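Local atomic coordinates of formate dehydrogenase (Pyrobaculum aerophilum, PDB entry 1QP8), a protein that binds NADPH and probably acts as a 2-hydroxyacid dehydrogenase that reduces 2-oxoacids such as glyoxylate or hydroxypyruvate. Residues 38-43 with 62-67; 54-59 with 73-78. All blocks are in the same frame, centred on the assembly; numbering follows the deposited sequence.

Overall arrangement
Both contacts belong to the lobe that faces the NADPH-binding Rossmann sheet across the cofactor, their centres about 11 Å apart. Contact 2 is the buried one: residues 54-59 and 73-78 contain the short parallel pair 54-55 and 75-76 with flanking loop residues, joined mainly by backbone hydrogen bonds; the amides of Gln55 and Asn78 add more, and aliphatic side chains pack alongside. Contact 1, partly buried, joins the turn before helix 42-47 to residues 62-67, part of the loop that connects the two strands of contact 2; its chemistry is an arginine-histidine stack and an apolar patch, with one weak hydrogen bond. The two meet where Leu64 CD1 packs on Val75 CG1 at 3.6 Å and His63 lies beside Thr58.

Contact 1. Residues 38-43 with 62-67; sequences SRITAE and DHLPWE
Ser38, Arg39 and Ile40 lie against His63, Leu64 and Pro65 without strand pairing, the CA atoms of Arg39 and Leu64 coming within 6.5 Å. His63 makes the polar part of the contact. Its NE2 gives a weak hydrogen bond to Ser38 O (2.9 Å, N-H...O angle 126°), the oxygen lying at the ring edge near the ring plane. Over one face of the same ring lies the Arg39 guanidinium, nearly parallel to it at 16°, with the centres 4.3 Å apart. Bends at chi2 and chi3 lay the guanidinium over the imidazole, the two side chains crossing at about a right angle, and Arg39 CG passes 3.7 Å from His63 CD2. Deeper in, Ile40 supplies the apolar part through a single branch: CG2 touches Pro65 CD at 3.7 Å and Leu64 CD2 at 3.9 Å. With CG1 turned anti to the backbone N (chi1 -167°), CG2 is the branch left facing Pro65 and Leu64. Thr41 then N-caps helix 42-47. The contact thus lays the turn leading into this helix against the loop between strands 54-55 and 75-76, where Leu64 and Trp66 continue inward onto Val75 of strand 75-76.

Contact 2. Residues 54-59 with 73-78; sequences IQVVTA and VTVAGN. With NDP (NADPH dihydro-nicotinamide-adenine-dinucleotide phosphate), chain C.
Ile54 and Gln55 pair in parallel with Val75 and Ala76, linked by Ile54 N to Thr74 O, Ala76 N to Ile54 O and Val56 N to Ala76 O, the last nearly straight (2.9 Å, 171°). Ile54 CD1 packs on Val73 CG1 at 3.6 Å, and Val56 CG2 meets Val75 CG1. From CB, the Gln55 chain starts with CG anti to the backbone N (chi1 176°) and bends at chi2, which brings CD to 3.7 Å from Ala76 O. OE1 lies 3.8 Å from Ala76 CB and accepts a hydrogen bond from Asn281 of helix 268-286. NE2 turns back to its own segment, donating to Val56 O at 3.0 Å from above that carbonyl plane, and makes a weak bond to Gly77 O. A leucine in place of Gln55 would probably leave Val56 O and Asn281 without these amide partners and slacken the tie to helix 268-286. Asn78 binds segment 54-59 twice: ND2 donates to Val57 O at 2.6 Å, the oxygen lying in the plane of the Asn78 amide, and also bonds to Met274 O, while the backbone N bonds to Thr58 O. Segment 54-59 ends at the cofactor, Ala59 CB standing 3.4 Å from C6N of the nicotinamide ring. Parallel strands leading into a loop beside the nicotinamide are consistent with the catalytic domain of D-2-hydroxyacid dehydrogenases, which faces the cofactor across the interdomain cleft.

Contact 1. Residues 38-43 with 62-67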
loop_
_atom_site.group_PDB
_atom_site.type_symbol
_atom_site.label_atom_id
_atom_site.label_comp_id
_atom_site.label_asym_id
_atom_site.label_seq_id
_atom_site.Cartn_x
_atom_site.Cartn_y
_atom_site.Cartn_z
ATOM N N SER A 38 18.236 20.989 -14.256
ATOM C CA SER A 38 17.621 20.429 -13.068
ATOM C C SER A 38 17.735 21.521 -12.000
ATOM O O SER A 38 16.848 21.728 -11.173
ATOM C CB SER A 38 18.369 19.185 -12.631
ATOM O OG SER A 38 17.451 18.183 -12.249
ATOM N N ARG A 39 18.854 22.217 -12.034
ATOM C CA ARG A 39 19.105 23.309 -11.121
ATOM C C ARG A 39 19.859 24.332 -11.965
ATOM O O ARG A 39 20.425 23.992 -13.013
ATOM C CB ARG A 39 19.942 22.841 -9.921
ATOM C CG ARG A 39 19.108 22.447 -8.702
ATOM C CD ARG A 39 19.368 21.015 -8.254
ATOM N NE ARG A 39 18.130 20.229 -8.186
ATOM C CZ ARG A 39 17.299 20.191 -7.143
ATOM N NH1 ARG A 39 17.561 20.893 -6.046
ATOM N NH2 ARG A 39 16.192 19.456 -7.204
ATOM N N ILE A 40 19.844 25.588 -11.543
ATOM C CA ILE A 40 20.542 26.603 -12.305
ATOM C C ILE A 40 20.903 27.721 -11.355
ATOM O O ILE A 40 20.093 28.124 -10.528
ATOM C CB ILE A 40 19.657 27.118 -13.464
ATOM C CG1 ILE A 40 20.506 27.927 -14.446
ATOM C CG2 ILE A 40 18.511 27.937 -12.930
ATOM C CD1 ILE A 40 19.735 28.425 -15.677
ATOM N N THR A 41 22.132 28.203 -11.455
ATOM C CA THR A 41 22.589 29.265 -10.570
ATOM C C THR A 41 22.491 30.624 -11.233
ATOM O O THR A 41 22.327 30.729 -12.450
ATOM C CB THR A 41 24.059 29.054 -10.155
ATOM O OG1 THR A 41 24.901 29.154 -11.311
ATOM C CG2 THR A 41 24.239 27.686 -9.513
ATOM N N ALA A 42 22.601 31.671 -10.426
ATOM C CA ALA A 42 22.547 33.009 -10.971
ATOM C C ALA A 42 23.790 33.240 -11.817
ATOM O O ALA A 42 23.774 34.068 -12.731
ATOM C CB ALA A 42 22.476 34.018 -9.866
ATOM N N GLU A 43 24.862 32.505 -11.523
ATOM C CA GLU A 43 26.097 32.648 -12.280
ATOM C C GLU A 43 25.830 32.208 -13.712
ATOM O O GLU A 43 26.295 32.845 -14.655
ATOM C CB GLU A 43 27.229 31.808 -11.679
ATOM C CG GLU A 43 26.928 31.181 -10.327
ATOM C CD GLU A 43 26.473 32.190 -9.300
ATOM O OE1 GLU A 43 27.184 33.196 -9.099
ATOM O OE2 GLU A 43 25.404 31.971 -8.690
ATOM N N ASP A 62 10.424 25.400 -7.019
ATOM C CA ASP A 62 10.787 26.255 -5.895
ATOM C C ASP A 62 12.299 26.426 -5.755
ATOM O O ASP A 62 12.774 27.482 -5.325
ATOM C CB ASP A 62 10.223 25.674 -4.604
ATOM C CG ASP A 62 10.654 24.238 -4.380
ATOM O OD1 ASP A 62 10.170 23.340 -5.116
ATOM O OD2 ASP A 62 11.482 24.014 -3.470
ATOM N N HIS A 63 13.054 25.396 -6.126
ATOM C CA HIS A 63 14.506 25.459 -6.024
ATOM C C HIS A 63 15.173 26.447 -6.991
ATOM O O HIS A 63 16.346 26.786 -6.825
ATOM C CB HIS A 63 15.101 24.075 -6.240
ATOM C CG HIS A 63 14.756 23.484 -7.563
ATOM N ND1 HIS A 63 13.493 23.022 -7.861
ATOM C CD2 HIS A 63 15.496 23.313 -8.684
ATOM C CE1 HIS A 63 13.469 22.588 -9.108
ATOM N NE2 HIS A 63 14.672 22.753 -9.630
ATOM N N LEU A 64 14.443 26.912 -7.997
ATOM C CA LEU A 64 15.012 27.854 -8.959
ATOM C C LEU A 64 15.220 29.251 -8.390
ATOM O O LEU A 64 14.363 29.777 -7.676
ATOM C CB LEU A 64 14.104 27.979 -10.173
ATOM C CG LEU A 64 13.856 26.768 -11.059
ATOM C CD1 LEU A 64 12.891 27.199 -12.168
ATOM C CD2 LEU A 64 15.163 26.271 -11.661
ATOM N N PRO A 65 16.348 29.889 -8.738
ATOM C CA PRO A 65 16.678 31.240 -8.272
ATOM C C PRO A 65 15.477 32.166 -8.317
ATOM O O PRO A 65 15.183 32.855 -7.351
ATOM C CB PRO A 65 17.725 31.700 -9.256
ATOM C CG PRO A 65 18.421 30.458 -9.626
ATOM C CD PRO A 65 17.316 29.429 -9.749
ATOM N N TRP A 66 14.790 32.184 -9.450
ATOM C CA TRP A 66 13.619 33.032 -9.634
ATOM C C TRP A 66 13.949 34.513 -9.539
ATOM O O TRP A 66 13.626 35.280 -10.446
ATOM C CB TRP A 66 12.515 32.683 -8.629
ATOM C CG TRP A 66 11.705 31.514 -9.066
ATOM C CD1 TRP A 66 11.527 30.341 -8.391
ATOM C CD2 TRP A 66 10.981 31.373 -10.305
ATOM N NE1 TRP A 66 10.745 29.475 -9.131
ATOM C CE2 TRP A 66 10.398 30.086 -10.309
ATOM C CE3 TRP A 66 10.785 32.216 -11.407
ATOM C CZ2 TRP A 66 9.617 29.611 -11.377
ATOM C CZ3 TRP A 66 10.012 31.746 -12.473
ATOM C CH2 TRP A 66 9.437 30.451 -12.449
ATOM N N GLU A 67 14.599 34.923 -8.459
ATOM C CA GLU A 67 14.931 36.328 -8.315
ATOM C C GLU A 67 16.063 36.699 -9.259
ATOM O O GLU A 67 16.436 37.865 -9.369
ATOM C CB GLU A 67 15.302 36.671 -6.862
ATOM C CG GLU A 67 16.690 36.246 -6.392
ATOM C CD GLU A 67 16.800 34.762 -6.063
ATOM O OE1 GLU A 67 15.889 34.228 -5.392
ATOM O OE2 GLU A 67 17.806 34.129 -6.463
#

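Contact 2. Residues 54-59 with 73-78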
loop_
_atom_site.group_PDB
_atom_site.type_symbol
_atom_site.label_atom_id
_atom_site.label_comp_id
_atom_site.label_asym_id
_atom_site.label_seq_id
_atom_site.Cartn_x
_atom_site.Cartn_y
_atom_site.Cartn_z
ATOM N N ILE A 54 13.204 27.963 -20.325
ATOM C CA ILE A 54 13.942 27.094 -19.418
ATOM C C ILE A 54 13.097 25.886 -19.048
ATOM O O ILE A 54 12.116 26.012 -18.305
ATOM C CB ILE A 54 14.338 27.812 -18.116
ATOM C CG1 ILE A 54 15.379 28.903 -18.409
ATOM C CG2 ILE A 54 14.925 26.821 -17.132
ATOM C CD1 ILE A 54 15.822 29.695 -17.166
ATOM N N GLN A 55 13.470 24.721 -19.578
ATOM C CA GLN A 55 12.760 23.484 -19.291
ATOM C C GLN A 55 13.454 22.806 -18.135
ATOM O O GLN A 55 14.642 22.474 -18.226
ATOM C CB GLN A 55 12.790 22.534 -20.484
ATOM C CG GLN A 55 12.133 21.179 -20.205
ATOM C CD GLN A 55 10.644 21.307 -19.930
ATOM O OE1 GLN A 55 9.881 21.762 -20.794
ATOM N NE2 GLN A 55 10.219 20.916 -18.724
ATOM N N VAL A 56 12.710 22.601 -17.053
ATOM C CA VAL A 56 13.250 21.944 -15.877
ATOM C C VAL A 56 12.838 20.476 -15.893
ATOM O O VAL A 56 11.715 20.139 -16.250
ATOM C CB VAL A 56 12.731 22.599 -14.573
ATOM C CG1 VAL A 56 13.438 21.972 -13.365
ATOM C CG2 VAL A 56 12.971 24.108 -14.607
ATOM N N VAL A 57 13.757 19.606 -15.501
ATOM C CA VAL A 57 13.502 18.170 -15.466
ATOM C C VAL A 57 12.634 17.735 -14.282
ATOM O O VAL A 57 11.804 16.839 -14.407
ATOM C CB VAL A 57 14.831 17.399 -15.404
ATOM C CG1 VAL A 57 14.590 15.915 -15.657
ATOM C CG2 VAL A 57 15.798 17.971 -16.426
ATOM N N THR A 58 12.831 18.365 -13.132
ATOM C CA THR A 58 12.065 18.018 -11.933
ATOM C C THR A 58 10.604 18.477 -12.005
ATOM O O THR A 58 10.233 19.310 -12.834
ATOM C CB THR A 58 12.691 18.651 -10.697
ATOM O OG1 THR A 58 12.653 20.078 -10.837
ATOM C CG2 THR A 58 14.139 18.209 -10.548
ATOM N N ALA A 59 9.773 17.948 -11.122
ATOM C CA ALA A 59 8.371 18.327 -11.128
ATOM C C ALA A 59 8.128 19.672 -10.451
ATOM O O ALA A 59 7.165 20.367 -10.788
ATOM C CB ALA A 59 7.548 17.254 -10.457
ATOM N N VAL A 73 11.586 35.150 -19.173
ATOM C CA VAL A 73 12.138 33.872 -19.568
ATOM C C VAL A 73 11.271 32.651 -19.779
ATOM O O VAL A 73 11.705 31.732 -20.470
ATOM C CB VAL A 73 13.311 33.510 -18.660
ATOM C CG1 VAL A 73 13.743 32.055 -18.871
ATOM C CG2 VAL A 73 14.470 34.435 -18.986
ATOM N N THR A 74 10.062 32.598 -19.234
ATOM C CA THR A 74 9.216 31.407 -19.468
ATOM C C THR A 74 9.868 30.133 -18.951
ATOM O O THR A 74 10.773 29.596 -19.577
ATOM C CB THR A 74 8.950 31.145 -20.964
ATOM O OG1 THR A 74 8.674 32.382 -21.629
ATOM C CG2 THR A 74 7.774 30.189 -21.136
ATOM N N VAL A 75 9.376 29.637 -17.830
ATOM C CA VAL A 75 9.916 28.446 -17.212
ATOM C C VAL A 75 8.868 27.351 -17.196
ATOM O O VAL A 75 7.793 27.526 -16.635
ATOM C CB VAL A 75 10.340 28.756 -15.759
ATOM C CG1 VAL A 75 10.739 27.477 -15.036
ATOM C CG2 VAL A 75 11.497 29.753 -15.759
ATOM N N ALA A 76 9.158 26.222 -17.822
ATOM C CA ALA A 76 8.201 25.117 -17.807
ATOM C C ALA A 76 8.849 24.004 -17.029
ATOM O O ALA A 76 10.045 23.755 -17.167
ATOM C CB ALA A 76 7.888 24.632 -19.228
ATOM N N GLY A 77 8.079 23.333 -16.195
ATOM C CA GLY A 77 8.665 22.240 -15.454
ATOM C C GLY A 77 8.070 20.919 -15.910
ATOM O O GLY A 77 7.301 20.849 -16.876
ATOM N N ASN A 78 8.478 19.847 -15.256
ATOM C CA ASN A 78 7.900 18.561 -15.553
ATOM C C ASN A 78 6.750 18.501 -14.546
ATOM O O ASN A 78 6.422 19.519 -13.922
ATOM C CB ASN A 78 8.906 17.448 -15.295
ATOM C CG ASN A 78 9.303 16.694 -16.568
ATOM O OD1 ASN A 78 8.482 16.481 -17.468
ATOM N ND2 ASN A 78 10.562 16.263 -16.631
HETATM P PA NDP C . 1.335 19.547 -10.402
HETATM O O1A NDP C . 2.249 20.717 -10.223
HETATM O O2A NDP C . 2.531 18.741 -10.730
HETATM O O5B NDP C . 0.651 20.036 -8.982
HETATM C C5B NDP C . -0.539 20.889 -9.232
HETATM C C4B NDP C . -1.686 20.523 -8.221
HETATM O O4B NDP C . -1.505 21.076 -6.860
HETATM C C3B NDP C . -3.094 21.114 -8.625
HETATM O O3B NDP C . -4.123 20.402 -7.961
HETATM C C2B NDP C . -2.859 22.554 -8.168
HETATM O O2B NDP C . -3.846 23.519 -8.146
HETATM C C1B NDP C . -2.240 22.326 -6.852
HETATM N N9A NDP C . -1.574 23.482 -6.346
HETATM C C8A NDP C . -0.455 24.148 -6.771
HETATM N N7A NDP C . -0.155 25.183 -5.986
HETATM C C5A NDP C . -1.138 25.158 -5.028
HETATM C C6A NDP C . -1.400 26.011 -3.893
HETATM N N6A NDP C . -0.589 27.056 -3.639
HETATM N N1A NDP C . -2.508 25.712 -3.108
HETATM C C2A NDP C . -3.299 24.622 -3.449
HETATM N N3A NDP C . -3.131 23.801 -4.470
HETATM C C4A NDP C . -2.008 24.123 -5.213
HETATM O O3 NDP C . 1.153 18.225 -9.577
HETATM P PN NDP C . 1.941 16.976 -8.861
HETATM O O1N NDP C . 0.987 16.028 -8.242
HETATM O O2N NDP C . 2.864 16.275 -9.811
HETATM O O5D NDP C . 2.887 17.668 -7.681
HETATM C C5D NDP C . 4.156 18.241 -8.075
HETATM C C4D NDP C . 4.849 18.687 -6.777
HETATM O O4D NDP C . 5.114 17.523 -5.958
HETATM C C3D NDP C . 6.204 19.328 -7.075
HETATM O O3D NDP C . 6.012 20.717 -7.293
HETATM C C2D NDP C . 7.019 18.950 -5.810
HETATM O O2D NDP C . 6.932 19.966 -4.799
HETATM C C1D NDP C . 6.444 17.578 -5.387
HETATM N N1N NDP C . 7.295 16.388 -5.867
HETATM C C2N NDP C . 7.837 15.550 -4.832
HETATM C C3N NDP C . 8.621 14.451 -5.261
HETATM C C7N NDP C . 9.231 13.511 -4.149
HETATM O O7N NDP C . 9.743 12.468 -4.511
HETATM N N7N NDP C . 9.141 13.927 -2.856
HETATM C C4N NDP C . 8.903 14.122 -6.642
HETATM C C5N NDP C . 8.292 15.048 -7.562
HETATM C C6N NDP C . 7.526 16.126 -7.238
HETATM P P2B NDP C . -3.879 24.511 -9.525
HETATM O O1X NDP C . -5.019 25.382 -9.055
HETATM O O2X NDP C . -2.531 25.140 -9.518
HETATM O O3X NDP C . -4.135 23.610 -10.636
#